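Local coordinates for protein similar to hydroxylamine oxidoreductase (Kuenenia stuttgartiensis, PDB 6H5L) that carries many c-type hemes as part of a reductase complex of an anammox bacterium, and probably works as an oxidoreductase that passes electrons along them, at residues 161-166 / 294-299; 402-407 / 447-452; 374-379 / 490-495; 78-83 / 126-131. One frame throughout, in Å; residues are numbered along the deposited sequence.

How the interactions relate
The four contacts are separate, and none touches another. Interactions 1 and 4 belong to the heme array. In interaction 4 two helices carry the cysteines of two different hemes, and in interaction 1 one segment begins with a histidine bound to heme iron. Their centres lie 34 Å apart, with nearest atoms about 16 Å apart. Interactions 2 and 3 hold no heme attachment, though the side chains of Tyr403 and Met492 come within about 10 Å and 9 Å of a heme. Both border other copies of the protein. Their centres are 25 Å apart, and the chain between 374-379 and 490-495 includes both segments of interaction 2. Interactions 3 and 4 are on opposite sides of the chain's centre, 57 Å apart between centres.

Interaction 1 (161-166 / 294-299); sequences LREREV and HNPVMK. With HEC (heme c), chain G.
Glu163 packs against Asn295 and Val297 through the methylene part of its side chain. Its CG is 3.6 Å from Val297 CG2. The Glu163 and Asn295 side chains slide past each other in opposite directions, with carboxylate and amide planes 80° apart. Glu163 OE2 accepts a hydrogen bond from the backbone N of Leu172. This is the dense part of the contact, and Val166 CG2 extends it, 3.7 Å from Val297 CG2. Asn295 OD1 accepts from Val297 N at 3.1 Å and closes an Asx turn. With an alanine here, Val297 N is likely to lose this acceptor, and the turn could shift and draw the valine away from Glu163. The other side is looser and nearer solvent. Arg162 grips Glu165 side-on, with NE to OE1 and NH2 to OE2, both at 3.0 Å. Met298 is bent at chi2 and chi3, and its CE lies 3.8 Å from Glu165 OE2. Just before the turn, His294 NE2 binds the heme iron at 2.0 Å, and His213 is the other axial ligand. No hydrogen bond crosses between the segments, so apolar packing joins them while polar bonds shape each one separately.

Interaction 2 (402-407 / 447-452); sequences PYPLSD and LQMQDN
Met449 reaches across to Pro402 and Pro404, and its side chain carries most of this contact. CB points toward segment 402-407. CG stands anti to the carbonyl carbon (chi1 -64°), and the chain runs on extended through chi2. These two carbons span the gap without a close partner in the facing segment. SD then lies 3.9 Å from Pro404 CA. A bend at chi3 turns CE back, so that it sits 3.2 Å from Pro402 O and 3.6 Å from Pro404 CD. The Pro404 and Met449 side chains cross at about a right angle.

Both segments are built on type II beta turns, one from Tyr403 to Ser406 and one from Met449 to Asn452. The first leads into helix 406-412, with Leu405 at the N-cap position. Within it Ser406 OG donates to Tyr403 O at 2.5 Å. Pro404 CD also rests over one face of the Tyr403 ring. Shortening Met449 to an alanine is likely to open a gap beside Pro404 and leave the two turns with little apolar contact. Asn452 flanks the methionine, with ND2 3.2 Å from Pro402 O. Its amide is held by Asp401 O and by Tyr443 OH. Next to Met449 in the chain, Gln448 NE2 donates to Gln499 OE1 of the second subunit.

Interaction 3 (374-379 / 490-495); sequences HTLADQ and PMMMEM
Leu376 holds CG anti to its backbone nitrogen (chi1 -175°), which sends both methyls into a cluster of methionines on the facing helix. Met495 also has CG anti to its nitrogen (chi1 -178°), but it bends at chi2 and chi3. The bends curl CE round to Leu376 CD1 at 3.7 Å, and the same methyl lies 3.4 Å from Leu376 O. Met492 is bent at chi2, and this brings its SD to 3.9 Å from Leu376 CD2. Met491 adds its CB, 3.8 Å from Leu376 CD2. One leucine is therefore received by three methionines, each crossing it obliquely.

The contact joins two long helices, 356-389 and 480-513. Their short segments run almost parallel, 13° apart, with axes 10.7 Å from each other. Helix 480-513 is the last of the chain, and here it lies alongside helix 356-389 at a border with another copy of the protein. No hydrogen bond links the segments, and the fit is apolar. Gln379 CB adds a light touch at 4.2 Å from Met495 CE, while its amide OE1 bonds to Tyr192 OH of the third subunit. Leu376 packs on that same tyrosine, and Met492 on Phe446 of the same subunit.

Interaction 4 (78-83 / 126-131); sequences DLCVIC and EVHCFD. With HEC (heme c), chain C.
His128, whose ring lies against Cys80 and Val81, donates from its backbone N to Asp131 OD2. This bond is 2.7 Å long and nearly straight at 176°. In return the His128 side chain caps the start of helix 129-133, since ND1 accepts from Phe130 N at 3.0 Å, in the plane of the ring. The two bonds make a capping box. The ND1 bond fixes the rotation of the imidazole and presents its far edge to helix 77-87. There CE1 meets Cys80 CB at 3.8 Å, edge-on. Val81 CG2 approaches obliquely, 3.2 Å from NE2. Trp95 packs edge-to-face with the histidine, and Asp131 has a second partner in Arg122.

Cys80 is tied on its other side to a heme. Its SG is joined to CAB of this heme at 1.8 Å, and Cys83 SG to CAC at the same distance. Cys80 SG stands anti to its carbonyl carbon and Cys83 SG anti to its backbone N, and these different rotations let both sulfurs of one helix reach the two vinyl-derived carbons. Phe130 turns a ring edge to the thioether sulfur, with CD2 4.3 Å from Cys80 SG. Cys129 SG, 4.4 Å from Cys80 CB, is bonded to a second heme. The arrangement is that of two neighbouring Cys-X-X-Cys-His heme-attachment motifs of a multiheme cytochrome c.

Interaction 1 (161-166 / 294-299)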
# COMPACT_ATOMS: atom_id res chain seq x y z
N LEU A 161 -5.26 -26.61 -39.58
CA LEU A 161 -5.40 -27.38 -40.81
C LEU A 161 -5.74 -28.83 -40.54
O LEU A 161 -6.30 -29.50 -41.42
CB LEU A 161 -4.11 -27.28 -41.62
CG LEU A 161 -4.23 -27.02 -43.12
CD1 LEU A 161 -4.93 -25.69 -43.38
CD2 LEU A 161 -2.86 -27.04 -43.79
N ARG A 162 -5.43 -29.34 -39.34
CA ARG A 162 -5.73 -30.73 -39.00
C ARG A 162 -7.22 -30.99 -38.81
O ARG A 162 -7.60 -32.15 -38.60
CB ARG A 162 -4.98 -31.13 -37.73
CG ARG A 162 -3.48 -31.31 -37.92
CD ARG A 162 -2.88 -32.07 -36.75
NE ARG A 162 -3.46 -33.40 -36.62
CZ ARG A 162 -3.34 -34.17 -35.55
NH1 ARG A 162 -2.66 -33.74 -34.49
NH2 ARG A 162 -3.91 -35.37 -35.52
N GLU A 163 -8.08 -29.97 -38.88
CA GLU A 163 -9.52 -30.21 -38.83
C GLU A 163 -9.98 -31.04 -40.01
O GLU A 163 -11.01 -31.73 -39.93
CB GLU A 163 -10.29 -28.89 -38.78
CG GLU A 163 -10.12 -28.11 -37.50
CD GLU A 163 -11.06 -26.92 -37.41
OE1 GLU A 163 -11.16 -26.31 -36.33
OE2 GLU A 163 -11.70 -26.60 -38.43
N ARG A 164 -9.25 -30.99 -41.13
CA ARG A 164 -9.58 -31.77 -42.31
C ARG A 164 -9.62 -33.27 -42.02
O ARG A 164 -10.29 -34.02 -42.74
CB ARG A 164 -8.57 -31.46 -43.42
CG ARG A 164 -8.73 -32.28 -44.70
CD ARG A 164 -7.92 -31.72 -45.86
NE ARG A 164 -8.54 -30.53 -46.44
CZ ARG A 164 -7.95 -29.35 -46.53
NH1 ARG A 164 -6.71 -29.18 -46.10
NH2 ARG A 164 -8.60 -28.32 -47.07
N GLU A 165 -8.95 -33.72 -40.96
CA GLU A 165 -8.84 -35.15 -40.69
C GLU A 165 -10.16 -35.77 -40.25
O GLU A 165 -10.37 -36.97 -40.44
CB GLU A 165 -7.77 -35.40 -39.63
CG GLU A 165 -6.36 -35.12 -40.11
CD GLU A 165 -5.33 -35.19 -39.00
OE1 GLU A 165 -4.21 -34.66 -39.20
OE2 GLU A 165 -5.64 -35.77 -37.94
N VAL A 166 -11.07 -34.98 -39.67
CA VAL A 166 -12.36 -35.49 -39.23
C VAL A 166 -13.50 -35.12 -40.17
O VAL A 166 -14.60 -35.68 -40.04
CB VAL A 166 -12.70 -35.02 -37.80
CG1 VAL A 166 -11.64 -35.50 -36.81
CG2 VAL A 166 -12.85 -33.51 -37.75
N HIS A 294 -4.83 -26.82 -31.24
CA HIS A 294 -5.43 -25.53 -31.61
C HIS A 294 -6.55 -25.72 -32.64
O HIS A 294 -6.54 -25.15 -33.73
CB HIS A 294 -4.34 -24.58 -32.12
CG HIS A 294 -4.83 -23.19 -32.41
ND1 HIS A 294 -4.89 -22.68 -33.69
CD2 HIS A 294 -5.25 -22.20 -31.59
CE1 HIS A 294 -5.34 -21.44 -33.64
NE2 HIS A 294 -5.57 -21.12 -32.38
N ASN A 295 -7.52 -26.56 -32.27
CA ASN A 295 -8.78 -26.72 -32.98
C ASN A 295 -9.73 -27.53 -32.10
O ASN A 295 -9.28 -28.41 -31.36
CB ASN A 295 -8.59 -27.37 -34.35
CG ASN A 295 -8.61 -28.89 -34.30
OD1 ASN A 295 -9.67 -29.51 -34.18
ND2 ASN A 295 -7.44 -29.50 -34.41
N PRO A 296 -11.03 -27.27 -32.15
CA PRO A 296 -11.97 -27.88 -31.19
C PRO A 296 -12.74 -29.10 -31.69
O PRO A 296 -13.65 -29.54 -30.97
CB PRO A 296 -12.94 -26.72 -30.93
CG PRO A 296 -13.02 -26.03 -32.26
CD PRO A 296 -11.67 -26.18 -32.92
N VAL A 297 -12.42 -29.66 -32.85
CA VAL A 297 -13.32 -30.61 -33.52
C VAL A 297 -12.79 -32.03 -33.53
O VAL A 297 -13.46 -32.92 -34.08
CB VAL A 297 -13.62 -30.15 -34.96
CG1 VAL A 297 -14.01 -28.68 -34.98
CG2 VAL A 297 -12.42 -30.40 -35.86
N MET A 298 -11.63 -32.30 -32.92
CA MET A 298 -10.98 -33.59 -33.13
C MET A 298 -11.72 -34.75 -32.47
O MET A 298 -11.61 -35.89 -32.94
CB MET A 298 -9.53 -33.54 -32.63
CG MET A 298 -8.66 -32.52 -33.34
SD MET A 298 -8.70 -32.67 -35.14
CE MET A 298 -8.01 -34.31 -35.37
N LYS A 299 -12.46 -34.49 -31.40
CA LYS A 299 -13.08 -35.56 -30.62
C LYS A 299 -14.58 -35.72 -30.88
O LYS A 299 -15.25 -36.42 -30.11
CB LYS A 299 -12.85 -35.33 -29.13
CG LYS A 299 -11.40 -35.13 -28.75
CD LYS A 299 -11.20 -35.25 -27.26
CE LYS A 299 -12.13 -34.34 -26.49
NZ LYS A 299 -11.95 -32.90 -26.83
FE HEC G . -6.02 -19.16 -32.32
CHA HEC G . -4.19 -19.43 -29.42
CHB HEC G . -3.22 -18.02 -33.95
CHC HEC G . -7.67 -19.36 -35.35
CHD HEC G . -8.90 -19.92 -30.69
NA HEC G . -4.07 -18.79 -31.78
C1A HEC G . -3.52 -18.98 -30.53
C2A HEC G . -2.12 -18.62 -30.59
C3A HEC G . -1.84 -18.24 -31.83
C4A HEC G . -3.06 -18.33 -32.62
CMA HEC G . -0.47 -17.77 -32.34
CAA HEC G . -1.12 -18.70 -29.41
CBA HEC G . -0.98 -17.34 -28.73
CGA HEC G . 0.00 -17.46 -27.59
O1A HEC G . 0.26 -18.60 -27.14
O2A HEC G . 0.52 -16.41 -27.13
NB HEC G . -5.56 -18.70 -34.28
C1B HEC G . -4.30 -18.38 -34.73
C2B HEC G . -4.30 -18.49 -36.18
C3B HEC G . -5.53 -18.85 -36.57
C4B HEC G . -6.35 -18.99 -35.38
CMB HEC G . -3.09 -18.21 -37.08
CAB HEC G . -6.03 -19.10 -38.01
CBB HEC G . -5.43 -20.40 -38.57
NC HEC G . -7.93 -19.56 -32.91
C1C HEC G . -8.41 -19.61 -34.21
C2C HEC G . -9.77 -20.09 -34.17
C3C HEC G . -10.15 -20.11 -32.89
C4C HEC G . -8.98 -19.87 -32.07
CMC HEC G . -10.71 -20.12 -35.40
CAC HEC G . -11.55 -20.49 -32.36
CBC HEC G . -11.85 -21.98 -32.66
ND HEC G . -6.48 -19.55 -30.34
C1D HEC G . -7.74 -19.97 -29.94
C2D HEC G . -7.64 -20.48 -28.59
C3D HEC G . -6.16 -20.32 -28.19
C4D HEC G . -5.53 -19.74 -29.35
CMD HEC G . -8.76 -21.05 -27.71
CAD HEC G . -5.50 -20.72 -26.86
CBD HEC G . -4.66 -21.97 -27.12
CGD HEC G . -4.29 -22.66 -25.83
O1D HEC G . -3.79 -23.81 -25.90
O2D HEC G . -4.49 -22.06 -24.74

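Interaction 2 (402-407 / 447-452)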
# COMPACT_ATOMS: atom_id res chain seq x y z
N PRO A 402 -39.31 -28.05 -58.52
CA PRO A 402 -38.40 -29.18 -58.27
C PRO A 402 -37.47 -28.92 -57.10
O PRO A 402 -37.56 -27.89 -56.44
CB PRO A 402 -37.62 -29.29 -59.59
CG PRO A 402 -37.63 -27.91 -60.14
CD PRO A 402 -38.96 -27.32 -59.76
N TYR A 403 -36.59 -29.88 -56.83
CA TYR A 403 -35.56 -29.69 -55.82
C TYR A 403 -34.73 -28.45 -56.17
O TYR A 403 -34.51 -28.16 -57.35
CB TYR A 403 -34.66 -30.93 -55.75
CG TYR A 403 -33.67 -30.94 -54.61
CD1 TYR A 403 -34.04 -31.37 -53.34
CD2 TYR A 403 -32.36 -30.53 -54.80
CE1 TYR A 403 -33.13 -31.38 -52.29
CE2 TYR A 403 -31.44 -30.53 -53.76
CZ TYR A 403 -31.83 -30.96 -52.51
OH TYR A 403 -30.93 -30.97 -51.48
N PRO A 404 -34.29 -27.68 -55.17
CA PRO A 404 -33.61 -26.41 -55.46
C PRO A 404 -32.39 -26.61 -56.36
O PRO A 404 -31.52 -27.43 -56.08
CB PRO A 404 -33.21 -25.89 -54.07
CG PRO A 404 -33.33 -27.08 -53.16
CD PRO A 404 -34.44 -27.90 -53.72
N LEU A 405 -32.36 -25.84 -57.45
CA LEU A 405 -31.24 -25.82 -58.39
C LEU A 405 -31.03 -27.19 -59.04
O LEU A 405 -29.91 -27.67 -59.17
CB LEU A 405 -29.95 -25.34 -57.72
CG LEU A 405 -28.93 -24.64 -58.61
CD1 LEU A 405 -29.33 -23.21 -58.87
CD2 LEU A 405 -27.55 -24.71 -57.98
N SER A 406 -32.13 -27.82 -59.46
CA SER A 406 -32.03 -29.13 -60.09
C SER A 406 -31.32 -29.06 -61.44
O SER A 406 -30.64 -30.02 -61.82
CB SER A 406 -33.42 -29.75 -60.26
OG SER A 406 -34.03 -29.98 -59.00
N ASP A 407 -31.47 -27.95 -62.16
CA ASP A 407 -30.78 -27.81 -63.44
C ASP A 407 -29.27 -27.68 -63.23
O ASP A 407 -28.48 -28.23 -64.02
CB ASP A 407 -31.32 -26.60 -64.20
CG ASP A 407 -31.27 -25.32 -63.39
OD1 ASP A 407 -30.99 -25.40 -62.17
OD2 ASP A 407 -31.50 -24.24 -63.96
N LEU A 447 -35.24 -22.26 -47.54
CA LEU A 447 -35.87 -21.59 -48.66
C LEU A 447 -37.23 -22.22 -48.94
O LEU A 447 -37.39 -23.44 -48.83
CB LEU A 447 -34.98 -21.68 -49.92
CG LEU A 447 -35.55 -21.17 -51.24
CD1 LEU A 447 -35.85 -19.68 -51.16
CD2 LEU A 447 -34.60 -21.48 -52.38
N GLN A 448 -38.19 -21.38 -49.29
CA GLN A 448 -39.53 -21.82 -49.67
C GLN A 448 -39.76 -21.52 -51.14
O GLN A 448 -39.76 -20.35 -51.55
CB GLN A 448 -40.60 -21.14 -48.81
CG GLN A 448 -42.02 -21.50 -49.22
CD GLN A 448 -42.31 -22.98 -49.09
OE1 GLN A 448 -41.72 -23.67 -48.26
NE2 GLN A 448 -43.21 -23.48 -49.92
N MET A 449 -39.94 -22.57 -51.93
CA MET A 449 -40.24 -22.45 -53.35
C MET A 449 -41.73 -22.65 -53.56
O MET A 449 -42.52 -22.68 -52.61
CB MET A 449 -39.38 -23.45 -54.13
CG MET A 449 -37.89 -23.16 -54.04
SD MET A 449 -36.88 -24.40 -54.86
CE MET A 449 -37.35 -25.85 -53.93
N GLN A 450 -42.14 -22.77 -54.82
CA GLN A 450 -43.56 -22.84 -55.16
C GLN A 450 -44.13 -24.16 -54.66
O GLN A 450 -43.97 -25.20 -55.30
CB GLN A 450 -43.76 -22.69 -56.66
CG GLN A 450 -45.15 -22.23 -57.07
CD GLN A 450 -45.41 -20.79 -56.69
OE1 GLN A 450 -46.02 -20.51 -55.65
NE2 GLN A 450 -44.95 -19.86 -57.51
N ASP A 451 -44.79 -24.11 -53.50
CA ASP A 451 -45.39 -25.29 -52.86
C ASP A 451 -44.37 -26.39 -52.61
O ASP A 451 -44.69 -27.58 -52.67
CB ASP A 451 -46.57 -25.82 -53.68
CG ASP A 451 -47.74 -24.85 -53.72
OD1 ASP A 451 -48.09 -24.30 -52.65
OD2 ASP A 451 -48.30 -24.63 -54.81
N ASN A 452 -43.13 -26.01 -52.33
CA ASN A 452 -42.05 -26.95 -52.05
C ASN A 452 -41.08 -26.31 -51.06
O ASN A 452 -40.41 -25.33 -51.40
CB ASN A 452 -41.34 -27.36 -53.34
CG ASN A 452 -40.29 -28.44 -53.11
OD1 ASN A 452 -40.14 -28.96 -52.01
ND2 ASN A 452 -39.56 -28.77 -54.17

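Interaction 3 (374-379 / 490-495)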
# COMPACT_ATOMS: atom_id res chain seq x y z
N HIS A 374 -33.03 -40.20 -32.49
CA HIS A 374 -32.97 -40.62 -33.88
C HIS A 374 -34.06 -41.63 -34.22
O HIS A 374 -34.57 -41.63 -35.35
CB HIS A 374 -31.59 -41.21 -34.20
CG HIS A 374 -30.61 -40.20 -34.72
ND1 HIS A 374 -29.58 -39.69 -33.95
CD2 HIS A 374 -30.51 -39.60 -35.92
CE1 HIS A 374 -28.89 -38.83 -34.66
NE2 HIS A 374 -29.43 -38.75 -35.87
N THR A 375 -34.42 -42.49 -33.27
CA THR A 375 -35.55 -43.38 -33.47
C THR A 375 -36.84 -42.60 -33.63
O THR A 375 -37.66 -42.90 -34.51
CB THR A 375 -35.66 -44.37 -32.30
OG1 THR A 375 -34.53 -45.25 -32.30
CG2 THR A 375 -36.95 -45.18 -32.39
N LEU A 376 -37.04 -41.58 -32.79
CA LEU A 376 -38.24 -40.75 -32.89
C LEU A 376 -38.31 -40.03 -34.23
O LEU A 376 -39.38 -39.90 -34.83
CB LEU A 376 -38.29 -39.75 -31.74
CG LEU A 376 -39.54 -38.88 -31.61
CD1 LEU A 376 -40.77 -39.74 -31.36
CD2 LEU A 376 -39.37 -37.86 -30.49
N ALA A 377 -37.16 -39.55 -34.72
CA ALA A 377 -37.13 -38.87 -36.01
C ALA A 377 -37.41 -39.85 -37.15
O ALA A 377 -38.09 -39.50 -38.12
CB ALA A 377 -35.79 -38.17 -36.21
N ASP A 378 -36.89 -41.07 -37.05
CA ASP A 378 -37.14 -42.07 -38.08
C ASP A 378 -38.62 -42.43 -38.16
O ASP A 378 -39.16 -42.63 -39.26
CB ASP A 378 -36.29 -43.32 -37.82
CG ASP A 378 -36.73 -44.50 -38.66
OD1 ASP A 378 -36.63 -44.43 -39.90
OD2 ASP A 378 -37.17 -45.51 -38.07
N GLN A 379 -39.29 -42.53 -37.01
CA GLN A 379 -40.72 -42.83 -37.02
C GLN A 379 -41.51 -41.72 -37.68
O GLN A 379 -42.49 -41.98 -38.39
CB GLN A 379 -41.21 -43.08 -35.59
CG GLN A 379 -40.64 -44.34 -34.96
CD GLN A 379 -40.77 -44.35 -33.45
OE1 GLN A 379 -40.89 -43.30 -32.81
NE2 GLN A 379 -40.74 -45.54 -32.86
N PRO A 490 -40.57 -30.59 -27.59
CA PRO A 490 -40.96 -30.09 -28.92
C PRO A 490 -40.91 -31.16 -30.00
O PRO A 490 -41.72 -31.11 -30.93
CB PRO A 490 -39.94 -28.97 -29.18
CG PRO A 490 -39.50 -28.55 -27.84
CD PRO A 490 -39.46 -29.79 -27.02
N MET A 491 -39.97 -32.11 -29.90
CA MET A 491 -39.95 -33.22 -30.85
C MET A 491 -41.25 -34.01 -30.81
O MET A 491 -41.79 -34.38 -31.86
CB MET A 491 -38.76 -34.14 -30.57
CG MET A 491 -37.53 -33.83 -31.39
SD MET A 491 -36.33 -35.17 -31.36
CE MET A 491 -35.89 -35.20 -29.63
N MET A 492 -41.76 -34.27 -29.61
CA MET A 492 -43.05 -34.94 -29.49
C MET A 492 -44.18 -34.09 -30.05
O MET A 492 -45.16 -34.62 -30.57
CB MET A 492 -43.33 -35.28 -28.02
CG MET A 492 -42.43 -36.36 -27.46
SD MET A 492 -42.63 -37.94 -28.30
CE MET A 492 -41.60 -39.00 -27.29
N MET A 493 -44.04 -32.76 -29.97
CA MET A 493 -45.11 -31.88 -30.43
C MET A 493 -45.18 -31.84 -31.95
O MET A 493 -46.27 -31.73 -32.52
CB MET A 493 -44.93 -30.48 -29.86
CG MET A 493 -45.60 -30.30 -28.52
SD MET A 493 -44.97 -28.89 -27.62
CE MET A 493 -46.00 -28.99 -26.18
N GLU A 494 -44.03 -31.88 -32.62
CA GLU A 494 -44.05 -31.98 -34.08
C GLU A 494 -44.62 -33.32 -34.53
O GLU A 494 -45.32 -33.39 -35.54
CB GLU A 494 -42.65 -31.76 -34.65
CG GLU A 494 -42.12 -30.34 -34.45
CD GLU A 494 -42.72 -29.33 -35.43
OE1 GLU A 494 -42.10 -28.26 -35.63
OE2 GLU A 494 -43.80 -29.59 -35.99
N MET A 495 -44.35 -34.39 -33.77
CA MET A 495 -44.97 -35.68 -34.07
C MET A 495 -46.49 -35.58 -33.97
O MET A 495 -47.21 -36.24 -34.74
CB MET A 495 -44.43 -36.75 -33.12
CG MET A 495 -44.98 -38.15 -33.38
SD MET A 495 -44.38 -38.87 -34.92
CE MET A 495 -42.73 -39.37 -34.43

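Interaction 4 (78-83 / 126-131)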
# COMPACT_ATOMS: atom_id res chain seq x y z
N ASP A 78 5.35 4.19 -40.59
CA ASP A 78 4.97 5.24 -39.65
C ASP A 78 3.69 5.95 -40.09
O ASP A 78 2.86 6.31 -39.26
CB ASP A 78 6.11 6.25 -39.50
CG ASP A 78 6.45 6.93 -40.81
OD1 ASP A 78 6.45 6.26 -41.86
OD2 ASP A 78 6.73 8.15 -40.78
N LEU A 79 3.51 6.14 -41.40
CA LEU A 79 2.34 6.87 -41.88
C LEU A 79 1.06 6.08 -41.71
O LEU A 79 -0.02 6.67 -41.59
CB LEU A 79 2.53 7.28 -43.34
CG LEU A 79 3.56 8.38 -43.57
CD1 LEU A 79 3.76 8.64 -45.06
CD2 LEU A 79 3.13 9.66 -42.86
N CYS A 80 1.14 4.74 -41.72
CA CYS A 80 -0.02 3.92 -41.41
C CYS A 80 -0.58 4.28 -40.04
O CYS A 80 -1.80 4.43 -39.88
CB CYS A 80 0.33 2.44 -41.46
SG CYS A 80 1.36 1.92 -42.85
N VAL A 81 0.30 4.44 -39.05
CA VAL A 81 -0.15 4.73 -37.70
C VAL A 81 -0.56 6.19 -37.57
O VAL A 81 -1.60 6.50 -36.98
CB VAL A 81 0.93 4.36 -36.68
CG1 VAL A 81 0.48 4.70 -35.26
CG2 VAL A 81 1.27 2.88 -36.79
N ILE A 82 0.22 7.11 -38.14
CA ILE A 82 -0.07 8.54 -37.98
C ILE A 82 -1.45 8.88 -38.52
O ILE A 82 -2.18 9.69 -37.93
CB ILE A 82 1.02 9.38 -38.67
CG1 ILE A 82 2.38 9.14 -38.01
CG2 ILE A 82 0.67 10.87 -38.64
CD1 ILE A 82 3.55 9.69 -38.80
N CYS A 83 -1.85 8.26 -39.63
CA CYS A 83 -3.15 8.54 -40.22
C CYS A 83 -4.26 7.79 -39.51
O CYS A 83 -5.24 8.39 -39.06
CB CYS A 83 -3.14 8.18 -41.71
SG CYS A 83 -4.57 8.75 -42.65
N GLU A 126 8.21 -5.51 -33.15
CA GLU A 126 6.77 -5.29 -33.16
C GLU A 126 6.21 -5.88 -34.44
O GLU A 126 6.91 -6.03 -35.44
CB GLU A 126 6.42 -3.80 -33.07
CG GLU A 126 6.67 -3.01 -34.35
CD GLU A 126 6.10 -1.60 -34.29
OE1 GLU A 126 6.03 -0.95 -35.35
OE2 GLU A 126 5.74 -1.15 -33.18
N VAL A 127 4.93 -6.23 -34.39
CA VAL A 127 4.18 -6.68 -35.56
C VAL A 127 3.27 -5.54 -35.99
O VAL A 127 2.36 -5.15 -35.24
CB VAL A 127 3.39 -7.96 -35.27
CG1 VAL A 127 2.65 -8.43 -36.52
CG2 VAL A 127 4.30 -9.05 -34.75
N HIS A 128 3.52 -5.01 -37.17
CA HIS A 128 2.92 -3.76 -37.62
C HIS A 128 1.79 -4.02 -38.60
O HIS A 128 1.65 -5.11 -39.16
CB HIS A 128 3.99 -2.87 -38.27
CG HIS A 128 3.59 -1.44 -38.40
ND1 HIS A 128 2.89 -0.96 -39.48
CD2 HIS A 128 3.81 -0.38 -37.59
CE1 HIS A 128 2.68 0.34 -39.32
NE2 HIS A 128 3.23 0.71 -38.19
N CYS A 129 0.97 -2.98 -38.81
CA CYS A 129 -0.06 -3.03 -39.85
C CYS A 129 0.55 -3.39 -41.20
O CYS A 129 -0.08 -4.07 -42.02
CB CYS A 129 -0.78 -1.68 -39.95
SG CYS A 129 -0.61 -0.62 -38.50
N PHE A 130 1.78 -2.93 -41.45
CA PHE A 130 2.48 -3.28 -42.67
C PHE A 130 2.65 -4.79 -42.80
O PHE A 130 2.51 -5.35 -43.89
CB PHE A 130 3.84 -2.59 -42.69
CG PHE A 130 4.32 -2.22 -44.06
CD1 PHE A 130 5.02 -3.13 -44.84
CD2 PHE A 130 4.09 -0.95 -44.57
CE1 PHE A 130 5.47 -2.78 -46.10
CE2 PHE A 130 4.54 -0.59 -45.83
CZ PHE A 130 5.23 -1.51 -46.59
N ASP A 131 2.95 -5.46 -41.68
CA ASP A 131 3.24 -6.89 -41.72
C ASP A 131 2.01 -7.71 -42.10
O ASP A 131 2.12 -8.73 -42.80
CB ASP A 131 3.78 -7.35 -40.36
CG ASP A 131 5.10 -6.68 -40.01
OD1 ASP A 131 6.01 -6.65 -40.86
OD2 ASP A 131 5.22 -6.18 -38.87
FE HEC C . -5.23 3.01 -44.59
CHA HEC C . -8.37 1.92 -45.41
CHB HEC C . -4.25 -0.23 -44.02
CHC HEC C . -2.00 4.05 -44.32
CHD HEC C . -6.33 6.23 -44.23
NA HEC C . -6.13 1.18 -44.72
C1A HEC C . -7.46 0.96 -45.03
C2A HEC C . -7.73 -0.46 -44.88
C3A HEC C . -6.59 -1.05 -44.49
C4A HEC C . -5.57 -0.03 -44.39
CMA HEC C . -6.40 -2.56 -44.20
CAA HEC C . -9.10 -1.15 -45.11
CBA HEC C . -9.16 -1.82 -46.48
CGA HEC C . -10.56 -2.33 -46.69
O1A HEC C . -11.46 -1.98 -45.88
O2A HEC C . -10.79 -3.09 -47.67
NB HEC C . -3.46 2.09 -44.17
C1B HEC C . -3.26 0.72 -44.11
C2B HEC C . -1.83 0.47 -44.16
C3B HEC C . -1.21 1.66 -44.24
C4B HEC C . -2.22 2.69 -44.25
CMB HEC C . -1.18 -0.93 -44.11
CAB HEC C . 0.31 1.91 -44.31
CBB HEC C . 0.90 1.42 -45.65
NC HEC C . -4.33 4.81 -44.26
C1C HEC C . -2.97 5.03 -44.32
C2C HEC C . -2.75 6.44 -44.51
C3C HEC C . -3.93 7.07 -44.37
C4C HEC C . -4.96 6.04 -44.28
CMC HEC C . -1.34 7.09 -44.48
CAC HEC C . -4.20 8.59 -44.41
CBC HEC C . -3.74 9.23 -45.74
ND HEC C . -7.09 3.93 -44.78
C1D HEC C . -7.29 5.31 -44.63
C2D HEC C . -8.66 5.60 -44.96
C3D HEC C . -9.31 4.26 -45.33
C4D HEC C . -8.25 3.28 -45.19
CMD HEC C . -9.35 6.98 -44.94
CAD HEC C . -10.77 4.01 -45.76
CBD HEC C . -10.78 3.70 -47.26
CGD HEC C . -12.18 3.42 -47.75
O1D HEC C . -12.33 3.10 -48.95
O2D HEC C . -13.14 3.51 -46.94